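Local coordinates for protein heme oxygenase (Leptospira interrogans, PDB 5KZL) that binds heme and, as a heme oxygenase, opens the porphyrin ring oxidatively to give biliverdin, iron and carbon monoxide, at residues Leu79-Ala84 with Leu134-Gly139; Tyr52-Ser57 with Gln112-Ile117; Arg46-Phe51 with Asn83-Asp88. The protein carries 1 engineered substitution. All blocks are in the same frame, centred on the assembly; numbering follows the deposited sequence. Where two conformers were deposited one is given.

Three contacts of one all-helical domain meet around helix 41-64, which supplies a segment to interactions 2 and 3 and reaches interaction 1 through Tyr55. Interaction 1 sets the turn leading into helix 82-93 against helix 125-151. Tyr55 OH lies 2.5 Å from Asp136 OD2, a probable hydrogen bond that ties interaction 2 to the distal side of the heme. Interactions 1 and 3 share Asn83 and Ala84; their centres are 11 Å apart. Between interactions 2 and 3, Tyr55 CD2 packs 3.6 Å from Leu85 CD1. Interaction 1 holds three residues of the heme pocket; the side chains of Phe51 and Val54 stand about 6 Å and 10 Å from the heme.

Interaction 1 of 3, residues Leu79-Ala84 with Leu134-Gly139; sequences LYRKNA and LGDLSG. With HEM (protoporphyrin IX containing Fe), chain B.
Arg81 and Asp136 meet without a salt bridge of their own: the aliphatic part of the arginine lies along the carboxylate, with Arg81 CG 3.7 Å from Asp136 OD2. The carboxylate belongs to the distal helix of the heme oxygenase fold, helix 125-151, whose glycine-containing turn passes directly over the heme. The two side chains run past each other in opposite directions, their planar groups turned 47° apart, and Arg81 NE remains 5.2 Å from Asp136 OD2. Beside them, Leu79 CD2 and Leu137 CD2 make a looser apolar touch at 4.3 Å.

The arginine chain bends at chi2 (-70°) and chi3 (79°), turning the guanidinium back onto its own segment, where Arg81 NE donates to Leu79 O over 2.9 Å from above the carbonyl plane. Beyond the segments, NH2 is shared by the carbonyls of Phe161 and Glu163, and Phe164 offers its ring for a cation-pi contact. Asp136 also has partners elsewhere, OD1 in a salt bridge to Arg132 and OD2 hydrogen-bonded to the hydroxyl of Tyr55; this is consistent with the distal polar network known from other heme oxygenases.

On its other side the same helix lies against the heme. Gly135 CA comes within 3.2 Å of HEM C4A, an approach made possible by the lack of a side chain. Ser138 CB packs on a propionate arm at HEM CBD. A water ligates the heme iron at 2.3 Å and gives a hydrogen bond to Gly135 O. One turn of the helix is braced doubly, because Ser138 N and Ser138 OG reach Leu134 O from opposite faces of its carbonyl plane, the hydroxyl at 2.7 Å.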
loop_
_atom_site.group_PDB
_atom_site.type_symbol
_atom_site.label_atom_id
_atom_site.label_comp_id
_atom_site.label_asym_id
_atom_site.label_seq_id
_atom_site.Cartn_x
_atom_site.Cartn_y
_atom_site.Cartn_z
ATOM N N LEU A 79 9.308 5.097 2.553
ATOM C CA LEU A 79 8.290 4.180 2.033
ATOM C C LEU A 79 7.369 4.779 0.989
ATOM O O LEU A 79 6.714 4.013 0.289
ATOM C CB LEU A 79 7.453 3.611 3.193
ATOM C CG LEU A 79 8.208 2.807 4.259
ATOM C CD1 LEU A 79 7.310 2.542 5.455
ATOM C CD2 LEU A 79 8.714 1.469 3.684
ATOM N N TYR A 80 7.277 6.127 0.903
ATOM C CA TYR A 80 6.342 6.815 -0.011
ATOM C C TYR A 80 6.428 6.287 -1.435
ATOM O O TYR A 80 7.533 6.032 -1.949
ATOM C CB TYR A 80 6.472 8.338 0.050
ATOM C CG TYR A 80 6.091 8.992 1.366
ATOM C CD1 TYR A 80 5.535 8.249 2.411
ATOM C CD2 TYR A 80 6.268 10.359 1.558
ATOM C CE1 TYR A 80 5.186 8.855 3.621
ATOM C CE2 TYR A 80 5.922 10.975 2.761
ATOM C CZ TYR A 80 5.408 10.215 3.797
ATOM O OH TYR A 80 5.048 10.845 4.954
ATOM N N ARG A 81 5.242 6.081 -2.042
ATOM C CA ARG A 81 5.064 5.442 -3.350
ATOM C C ARG A 81 4.512 6.326 -4.445
ATOM O O ARG A 81 4.610 5.934 -5.612
ATOM C CB ARG A 81 4.160 4.181 -3.207
ATOM C CG ARG A 81 4.616 3.097 -2.198
ATOM C CD ARG A 81 5.862 2.339 -2.630
ATOM N NE ARG A 81 7.095 3.102 -2.393
ATOM C CZ ARG A 81 8.228 2.928 -3.071
ATOM N NH1 ARG A 81 9.300 3.660 -2.786
ATOM N NH2 ARG A 81 8.308 2.001 -4.013
ATOM N N LYS A 82 3.902 7.493 -4.102
ATOM C CA LYS A 82 3.259 8.370 -5.095
ATOM C C LYS A 82 4.154 8.663 -6.314
ATOM O O LYS A 82 3.701 8.496 -7.451
ATOM C CB LYS A 82 2.767 9.680 -4.441
ATOM C CG LYS A 82 2.168 10.727 -5.375
ATOM C CD LYS A 82 2.058 12.052 -4.651
ATOM C CE LYS A 82 2.386 13.206 -5.555
ATOM N NZ LYS A 82 2.401 14.492 -4.813
ATOM N N ASN A 83 5.421 9.046 -6.072
ATOM C CA ASN A 83 6.347 9.367 -7.171
ATOM C C ASN A 83 6.780 8.145 -7.976
ATOM O O ASN A 83 6.918 8.241 -9.194
ATOM C CB ASN A 83 7.545 10.163 -6.670
ATOM C CG ASN A 83 7.178 11.563 -6.219
ATOM O OD1 ASN A 83 6.261 12.211 -6.734
ATOM N ND2 ASN A 83 7.922 12.081 -5.272
ATOM N N ALA A 84 6.945 6.996 -7.313
ATOM C CA ALA A 84 7.288 5.728 -7.978
ATOM C C ALA A 84 6.132 5.348 -8.914
ATOM O O ALA A 84 6.380 4.993 -10.071
ATOM C CB ALA A 84 7.511 4.630 -6.948
ATOM N N LEU A 134 4.048 -2.017 4.776
ATOM C CA LEU A 134 4.798 -3.211 5.181
ATOM C C LEU A 134 4.621 -4.336 4.143
ATOM O O LEU A 134 5.581 -5.048 3.867
ATOM C CB LEU A 134 4.503 -3.663 6.640
ATOM C CG LEU A 134 5.413 -4.782 7.179
ATOM C CD1 LEU A 134 6.916 -4.448 7.043
ATOM C CD2 LEU A 134 5.045 -5.148 8.596
ATOM N N GLY A 135 3.447 -4.402 3.510
ATOM C CA GLY A 135 3.182 -5.344 2.420
ATOM C C GLY A 135 4.074 -5.069 1.222
ATOM O O GLY A 135 4.674 -5.994 0.664
ATOM N N ASP A 136 4.207 -3.776 0.854
ATOM C CA ASP A 136 5.043 -3.334 -0.284
ATOM C C ASP A 136 6.513 -3.685 -0.041
ATOM O O ASP A 136 7.182 -4.232 -0.915
ATOM C CB ASP A 136 4.957 -1.824 -0.496
ATOM C CG ASP A 136 3.600 -1.263 -0.859
ATOM O OD1 ASP A 136 2.772 -2.015 -1.416
ATOM O OD2 ASP A 136 3.381 -0.066 -0.612
ATOM N N LEU A 137 7.006 -3.377 1.150
ATOM C CA LEU A 137 8.387 -3.709 1.475
ATOM C C LEU A 137 8.609 -5.236 1.489
ATOM O O LEU A 137 9.636 -5.700 0.988
ATOM C CB LEU A 137 8.774 -3.096 2.821
ATOM C CG LEU A 137 10.278 -2.988 3.077
ATOM C CD1 LEU A 137 10.978 -2.176 2.000
ATOM C CD2 LEU A 137 10.532 -2.378 4.413
ATOM N N SER A 138 7.630 -6.012 2.014
ATOM C CA SER A 138 7.743 -7.470 2.093
ATOM C C SER A 138 7.671 -8.179 0.739
ATOM O O SER A 138 8.410 -9.133 0.519
ATOM C CB SER A 138 6.723 -8.047 3.070
ATOM O OG SER A 138 6.829 -7.380 4.318
ATOM N N GLY A 139 6.810 -7.694 -0.152
ATOM C CA GLY A 139 6.568 -8.313 -1.451
ATOM C C GLY A 139 7.240 -7.736 -2.682
ATOM O O GLY A 139 7.189 -8.360 -3.743
HETATM C CHA HEM B . 3.522 -9.902 3.654
HETATM C CHB HEM B . -0.045 -6.974 2.561
HETATM C CHC HEM B . -0.619 -9.370 -1.535
HETATM C CHD HEM B . 3.424 -11.593 -0.796
HETATM C C1A HEM B . 2.611 -8.904 3.694
HETATM C C2A HEM B . 2.410 -8.059 4.835
HETATM C C3A HEM B . 1.391 -7.261 4.529
HETATM C C4A HEM B . 0.977 -7.569 3.233
HETATM C CMA HEM B . 0.814 -6.186 5.364
HETATM C CAA HEM B . 3.188 -8.054 6.127
HETATM C CBA HEM B . 2.756 -9.178 7.097
HETATM C CGA HEM B . 3.437 -9.017 8.391
HETATM O O1A HEM B . 2.809 -8.825 9.387
HETATM O O2A HEM B . 4.656 -9.076 8.410
HETATM C C1B HEM B . -0.548 -7.381 1.337
HETATM C C2B HEM B . -1.745 -6.822 0.728
HETATM C C3B HEM B . -1.887 -7.514 -0.420
HETATM C C4B HEM B . -0.786 -8.488 -0.490
HETATM C CMB HEM B . -2.605 -5.707 1.217
HETATM C CAB HEM B . -2.869 -7.421 -1.425
HETATM C CBB HEM B . -3.871 -6.775 -1.108
HETATM C C1C HEM B . 0.489 -10.089 -1.810
HETATM C C2C HEM B . 0.846 -10.648 -3.069
HETATM C C3C HEM B . 2.015 -11.273 -2.840
HETATM C C4C HEM B . 2.379 -11.064 -1.462
HETATM C CMC HEM B . 0.066 -10.542 -4.379
HETATM C CAC HEM B . 2.749 -12.007 -3.844
HETATM C CBC HEM B . 3.990 -12.236 -3.698
HETATM C C1D HEM B . 3.726 -11.390 0.535
HETATM C C2D HEM B . 4.861 -12.062 1.218
HETATM C C3D HEM B . 4.900 -11.565 2.428
HETATM C C4D HEM B . 3.785 -10.611 2.512
HETATM C CMD HEM B . 5.809 -13.040 0.617
HETATM C CAD HEM B . 5.864 -11.969 3.510
HETATM C CBD HEM B . 7.231 -11.418 3.337
HETATM C CGD HEM B . 8.167 -11.811 4.434
HETATM O O1D HEM B . 7.772 -12.231 5.454
HETATM O O2D HEM B . 9.334 -11.660 4.238
HETATM N NA HEM B . 1.689 -8.569 2.785
HETATM N NB HEM B . -0.129 -8.333 0.576
HETATM N NC HEM B . 1.412 -10.377 -0.921
HETATM N ND HEM B . 3.145 -10.543 1.358
HETATM FE FE HEM B . 1.556 -9.493 0.972
HETATM O O HOH W 1 2.871 -7.936 -0.045
#

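Interaction 2 of 3, residues Tyr52-Ser57 with Gln112-Ile117; sequences YYVYES and QRIRKI
Ile114 points from helix 105-120 straight at Val54 and Ser57 of helix 41-64, in a side-by-side pair of helices within the all-helical heme oxygenase fold. The two short segments run almost parallel, at 7°, with axes 9.7 Å apart. Starting at the root, Ile114 CB already sits 3.8 Å from Ser57 OG. Its CG2 branch, anti to the backbone N, presses closer and meets the same oxygen at 3.4 Å while also lying against the serine's carbonyl carbon. The other branch carries CD1 toward the N-terminal side, to Val54: with chi2 at 157° the methyl rests 3.6 Å from Val54 O and 4.1 Å from Val54 CG1. There the isoleucine and valine side chains cross at about a right angle.

Around the isoleucine, Tyr110 and Val111 of helix 105-120 continue the packing on Val54 and Ser57. The outer margin is polar. Arg115 passes its CG alongside Ser57 OG and then runs extended from CG to NE, bringing the nitrogen near the serine without a direct bond. A water closes the gap: it accepts from Ser57 OG at 2.8 Å and, lying in the guanidinium plane at its edge, from Arg115 NE at 3.0 Å.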
loop_
_atom_site.group_PDB
_atom_site.type_symbol
_atom_site.label_atom_id
_atom_site.label_comp_id
_atom_site.label_asym_id
_atom_site.label_seq_id
_atom_site.Cartn_x
_atom_site.Cartn_y
_atom_site.Cartn_z
ATOM N N TYR A 52 -2.086 4.982 -7.467
ATOM C CA TYR A 52 -1.659 6.380 -7.462
ATOM C C TYR A 52 -2.556 7.237 -6.545
ATOM O O TYR A 52 -2.037 7.962 -5.689
ATOM C CB TYR A 52 -1.602 6.989 -8.867
ATOM C CG TYR A 52 -1.351 8.483 -8.769
ATOM C CD1 TYR A 52 -0.073 8.977 -8.521
ATOM C CD2 TYR A 52 -2.412 9.390 -8.766
ATOM C CE1 TYR A 52 0.155 10.347 -8.351
ATOM C CE2 TYR A 52 -2.195 10.759 -8.610
ATOM C CZ TYR A 52 -0.910 11.232 -8.393
ATOM O OH TYR A 52 -0.692 12.576 -8.216
ATOM N N TYR A 53 -3.882 7.173 -6.739
ATOM C CA TYR A 53 -4.808 7.987 -5.944
ATOM C C TYR A 53 -4.759 7.625 -4.453
ATOM O O TYR A 53 -4.797 8.497 -3.580
ATOM C CB TYR A 53 -6.225 7.922 -6.542
ATOM C CG TYR A 53 -6.300 8.606 -7.885
ATOM C CD1 TYR A 53 -6.035 9.969 -8.009
ATOM C CD2 TYR A 53 -6.593 7.887 -9.044
ATOM C CE1 TYR A 53 -6.066 10.603 -9.248
ATOM C CE2 TYR A 53 -6.605 8.508 -10.296
ATOM C CZ TYR A 53 -6.375 9.875 -10.384
ATOM O OH TYR A 53 -6.415 10.545 -11.588
ATOM N N VAL A 54 -4.630 6.332 -4.168
ATOM C CA VAL A 54 -4.588 5.839 -2.784
ATOM C C VAL A 54 -3.352 6.368 -2.063
ATOM O O VAL A 54 -3.476 6.971 -0.992
ATOM C CB VAL A 54 -4.666 4.288 -2.780
ATOM C CG1 VAL A 54 -4.292 3.710 -1.413
ATOM C CG2 VAL A 54 -6.049 3.811 -3.233
ATOM N N TYR A 55 -2.165 6.139 -2.643
ATOM C CA TYR A 55 -0.917 6.597 -2.026
ATOM C C TYR A 55 -0.803 8.112 -1.988
ATOM O O TYR A 55 -0.268 8.619 -1.022
ATOM C CB TYR A 55 0.294 5.949 -2.703
ATOM C CG TYR A 55 0.465 4.488 -2.347
ATOM C CD1 TYR A 55 1.209 4.106 -1.237
ATOM C CD2 TYR A 55 -0.103 3.487 -3.130
ATOM C CE1 TYR A 55 1.394 2.760 -0.916
ATOM C CE2 TYR A 55 0.092 2.134 -2.830
ATOM C CZ TYR A 55 0.836 1.781 -1.718
ATOM O OH TYR A 55 1.024 0.466 -1.409
ATOM N N GLU A 56 -1.303 8.839 -3.005
ATOM C CA GLU A 56 -1.294 10.308 -2.991
ATOM C C GLU A 56 -2.031 10.798 -1.744
ATOM O O GLU A 56 -1.507 11.649 -1.025
ATOM C CB GLU A 56 -1.952 10.874 -4.258
ATOM C CG GLU A 56 -2.221 12.371 -4.203
ATOM C CD GLU A 56 -2.904 12.906 -5.443
ATOM O OE1 GLU A 56 -4.015 12.429 -5.774
ATOM O OE2 GLU A 56 -2.320 13.804 -6.089
ATOM N N SER A 57 -3.230 10.251 -1.480
ATOM C CA SER A 57 -4.051 10.605 -0.311
ATOM C C SER A 57 -3.379 10.166 0.993
ATOM O O SER A 57 -3.244 10.978 1.913
ATOM C CB SER A 57 -5.434 9.977 -0.412
ATOM O OG SER A 57 -6.214 10.426 0.689
ATOM N N GLN A 112 -11.659 8.374 0.348
ATOM C CA GLN A 112 -12.559 8.955 1.334
ATOM C C GLN A 112 -12.254 8.380 2.722
ATOM O O GLN A 112 -12.229 9.124 3.701
ATOM C CB GLN A 112 -14.017 8.651 0.966
ATOM C CG GLN A 112 -15.019 9.057 2.045
ATOM C CD GLN A 112 -15.302 10.546 2.102
ATOM O OE1 GLN A 112 -14.543 11.391 1.604
ATOM N NE2 GLN A 112 -16.417 10.895 2.717
ATOM N N ARG A 113 -12.041 7.062 2.798
ATOM C CA ARG A 113 -11.738 6.432 4.069
ATOM C C ARG A 113 -10.478 7.021 4.649
ATOM O O ARG A 113 -10.491 7.399 5.817
ATOM C CB ARG A 113 -11.646 4.901 3.976
ATOM C CG ARG A 113 -11.300 4.235 5.304
ATOM C CD ARG A 113 -12.457 4.288 6.260
ATOM N NE ARG A 113 -12.290 3.401 7.411
ATOM C CZ ARG A 113 -13.301 2.754 7.975
ATOM N NH1 ARG A 113 -14.533 2.887 7.498
ATOM N NH2 ARG A 113 -13.090 1.965 9.020
ATOM N N ILE A 114 -9.426 7.172 3.818
ATOM C CA ILE A 114 -8.147 7.734 4.258
ATOM C C ILE A 114 -8.327 9.155 4.801
ATOM O O ILE A 114 -7.792 9.500 5.867
ATOM C CB ILE A 114 -7.101 7.675 3.106
ATOM C CG1 ILE A 114 -6.734 6.234 2.749
ATOM C CG2 ILE A 114 -5.832 8.508 3.451
ATOM C CD1 ILE A 114 -6.177 6.083 1.284
ATOM N N ARG A 115 -9.035 9.980 4.044
ATOM C CA ARG A 115 -9.272 11.372 4.409
ATOM C C ARG A 115 -10.026 11.514 5.719
ATOM O O ARG A 115 -9.602 12.281 6.570
ATOM C CB ARG A 115 -9.996 12.101 3.278
ATOM C CG ARG A 115 -9.079 12.286 2.093
ATOM C CD ARG A 115 -9.810 12.809 0.887
ATOM N NE ARG A 115 -8.854 13.174 -0.170
ATOM C CZ ARG A 115 -9.208 13.588 -1.383
ATOM N NH1 ARG A 115 -10.488 13.637 -1.726
ATOM N NH2 ARG A 115 -8.283 13.908 -2.279
ATOM N N LYS A 116 -11.140 10.795 5.862
ATOM C CA LYS A 116 -12.004 10.837 7.039
ATOM C C LYS A 116 -11.318 10.288 8.297
ATOM O O LYS A 116 -11.475 10.855 9.385
ATOM C CB LYS A 116 -13.326 10.136 6.731
ATOM C CG LYS A 116 -14.227 10.903 5.767
ATOM C CD LYS A 116 -15.124 11.888 6.490
ATOM C CE LYS A 116 -16.102 12.596 5.590
ATOM N NZ LYS A 116 -15.437 13.612 4.737
ATOM N N ILE A 117 -10.510 9.228 8.139
ATOM C CA ILE A 117 -9.716 8.652 9.228
ATOM C C ILE A 117 -8.686 9.678 9.675
ATOM O O ILE A 117 -8.576 9.968 10.863
ATOM C CB ILE A 117 -9.095 7.292 8.789
ATOM C CG1 ILE A 117 -10.180 6.190 8.791
ATOM C CG2 ILE A 117 -7.870 6.876 9.659
ATOM C CD1 ILE A 117 -10.691 5.780 10.194
HETATM O O HOH W 2 -6.013 13.185 0.873
#

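Interaction 3 of 3, residues Arg46-Phe51 with Asn83-Asp88; sequences RHLEAF and NALLED
Leu85 fits against Leu48 and Phe51 where helix 82-93 packs on helix 41-64. The segments run roughly antiparallel, their axes 9.6 Å apart and at 153° to one another, and the closest backbones are those of Leu48 and Leu85, with CA atoms 6.5 Å apart.

The tight part is the fork of Leu85. One methyl, CD1, nestles against the backbone of Phe51, 3.6 Å from its carbonyl O, and against Phe51 CB. The second, CD2, faces Leu48 CD2 at 3.8 Å and also touches Phe51 CB, so both methyls of the leucine are engaged by the neighbouring helix. Leu48 divides its own fork in turn: while CD2 meets Leu85, CD1 lies 3.8 Å from Asp88 CB, one turn farther along helix 82-93.

At this Asp88 end the contact is looser, for Leu48 CD1 meets a CB alone. Chi1 of -67° sets the aspartate's carboxylate beside its own backbone N, and its two oxygens are taken by the backbone N-H groups of Ser160 and Phe161. The Phe51 side chain touches through CB alone, beside its backbone carbonyl, and its ring leads away to meet that of Phe161, the planes about 35° apart.

Placed in the fold, this is a buried helix-helix contact of the all-helical heme oxygenase fold, with the Phe51 side chain about 6 Å from the heme. Leu48 also touches Leu89 and Phe92 farther along helix 82-93, and Tyr55 covers Leu85 from the next turn of helix 41-64. The loop bearing Ser160 and Phe161 lies against Leu85 and Asp88, and helix 188-210 packs on the Phe51 side chain through Asn205 and Ile208.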
loop_
_atom_site.group_PDB
_atom_site.type_symbol
_atom_site.label_atom_id
_atom_site.label_comp_id
_atom_site.label_asym_id
_atom_site.label_seq_id
_atom_site.Cartn_x
_atom_site.Cartn_y
_atom_site.Cartn_z
ATOM N N ARG A 46 -4.334 0.382 -15.168
ATOM C CA ARG A 46 -5.505 0.828 -14.402
ATOM C C ARG A 46 -5.301 0.497 -12.921
ATOM O O ARG A 46 -5.669 1.299 -12.054
ATOM C CB ARG A 46 -6.811 0.211 -14.955
ATOM C CG ARG A 46 -7.114 0.650 -16.395
ATOM C CD ARG A 46 -8.489 0.215 -16.887
ATOM N NE ARG A 46 -8.547 -1.201 -17.252
ATOM C CZ ARG A 46 -8.204 -1.682 -18.443
ATOM N NH1 ARG A 46 -7.742 -0.871 -19.386
ATOM N NH2 ARG A 46 -8.305 -2.979 -18.694
ATOM N N HIS A 47 -4.659 -0.648 -12.638
ATOM C CA HIS A 47 -4.324 -1.087 -11.294
ATOM C C HIS A 47 -3.353 -0.044 -10.663
ATOM O O HIS A 47 -3.589 0.389 -9.531
ATOM C CB HIS A 47 -3.748 -2.510 -11.395
ATOM C CG HIS A 47 -2.708 -2.869 -10.390
ATOM N ND1 HIS A 47 -3.052 -3.422 -9.173
ATOM C CD2 HIS A 47 -1.358 -2.842 -10.495
ATOM C CE1 HIS A 47 -1.904 -3.690 -8.564
ATOM N NE2 HIS A 47 -0.862 -3.322 -9.305
ATOM N N LEU A 48 -2.325 0.426 -11.426
ATOM C CA LEU A 48 -1.415 1.486 -10.945
ATOM C C LEU A 48 -2.142 2.814 -10.737
ATOM O O LEU A 48 -1.771 3.551 -9.832
ATOM C CB LEU A 48 -0.186 1.723 -11.876
ATOM C CG LEU A 48 0.752 0.538 -12.136
ATOM C CD1 LEU A 48 1.724 0.846 -13.266
ATOM C CD2 LEU A 48 1.492 0.093 -10.877
ATOM N N GLU A 49 -3.167 3.118 -11.554
ATOM C CA GLU A 49 -3.917 4.373 -11.396
ATOM C C GLU A 49 -4.615 4.405 -10.072
ATOM O O GLU A 49 -4.564 5.427 -9.405
ATOM C CB GLU A 49 -4.957 4.534 -12.487
ATOM C CG GLU A 49 -4.335 4.782 -13.837
ATOM C CD GLU A 49 -5.360 4.856 -14.941
ATOM O OE1 GLU A 49 -6.536 4.512 -14.704
ATOM O OE2 GLU A 49 -4.984 5.284 -16.048
ATOM N N ALA A 50 -5.288 3.292 -9.700
ATOM C CA ALA A 50 -5.991 3.179 -8.423
ATOM C C ALA A 50 -4.997 3.376 -7.267
ATOM O O ALA A 50 -5.300 4.130 -6.351
ATOM C CB ALA A 50 -6.684 1.826 -8.306
ATOM N N PHE A 51 -3.794 2.751 -7.344
ATOM C CA PHE A 51 -2.755 2.912 -6.323
ATOM C C PHE A 51 -2.232 4.342 -6.298
ATOM O O PHE A 51 -1.997 4.871 -5.215
ATOM C CB PHE A 51 -1.611 1.911 -6.527
ATOM C CG PHE A 51 -1.874 0.518 -5.991
ATOM C CD1 PHE A 51 -2.728 0.316 -4.906
ATOM C CD2 PHE A 51 -1.206 -0.585 -6.517
ATOM C CE1 PHE A 51 -2.947 -0.969 -4.397
ATOM C CE2 PHE A 51 -1.388 -1.855 -5.973
ATOM C CZ PHE A 51 -2.283 -2.046 -4.942
ATOM N N ASN A 83 5.421 9.046 -6.072
ATOM C CA ASN A 83 6.347 9.367 -7.171
ATOM C C ASN A 83 6.780 8.145 -7.976
ATOM O O ASN A 83 6.918 8.241 -9.194
ATOM C CB ASN A 83 7.545 10.163 -6.670
ATOM C CG ASN A 83 7.178 11.563 -6.219
ATOM O OD1 ASN A 83 6.261 12.211 -6.734
ATOM N ND2 ASN A 83 7.922 12.081 -5.272
ATOM N N ALA A 84 6.945 6.996 -7.313
ATOM C CA ALA A 84 7.288 5.728 -7.978
ATOM C C ALA A 84 6.132 5.348 -8.914
ATOM O O ALA A 84 6.380 4.993 -10.071
ATOM C CB ALA A 84 7.511 4.630 -6.948
ATOM N N LEU A 85 4.873 5.493 -8.431
ATOM C CA LEU A 85 3.657 5.223 -9.208
ATOM C C LEU A 85 3.546 6.116 -10.441
ATOM O O LEU A 85 3.295 5.601 -11.537
ATOM C CB LEU A 85 2.402 5.291 -8.320
ATOM C CG LEU A 85 2.278 4.050 -7.420
ATOM C CD1 LEU A 85 1.394 4.296 -6.248
ATOM C CD2 LEU A 85 1.805 2.826 -8.212
ATOM N N LEU A 86 3.804 7.428 -10.280
ATOM C CA LEU A 86 3.807 8.397 -11.394
ATOM C C LEU A 86 4.782 7.979 -12.481
ATOM O O LEU A 86 4.452 8.049 -13.673
ATOM C CB LEU A 86 4.215 9.795 -10.889
ATOM C CG LEU A 86 3.099 10.623 -10.327
ATOM C CD1 LEU A 86 3.661 11.889 -9.710
ATOM C CD2 LEU A 86 1.974 10.902 -11.405
ATOM N N GLU A 87 5.986 7.544 -12.069
ATOM C CA GLU A 87 7.022 7.097 -12.988
ATOM C C GLU A 87 6.587 5.850 -13.767
ATOM O O GLU A 87 6.697 5.831 -14.988
ATOM C CB GLU A 87 8.333 6.858 -12.247
ATOM C CG GLU A 87 9.492 6.708 -13.203
ATOM C CD GLU A 87 10.793 6.408 -12.507
ATOM O OE1 GLU A 87 11.438 7.353 -12.000
ATOM O OE2 GLU A 87 11.168 5.219 -12.471
ATOM N N ASP A 88 6.017 4.845 -13.080
ATOM C CA ASP A 88 5.518 3.642 -13.763
ATOM C C ASP A 88 4.366 4.011 -14.690
ATOM O O ASP A 88 4.324 3.514 -15.806
ATOM C CB ASP A 88 5.081 2.554 -12.757
ATOM C CG ASP A 88 6.244 1.970 -11.977
ATOM O OD1 ASP A 88 7.411 2.173 -12.398
ATOM O OD2 ASP A 88 5.993 1.307 -10.961
#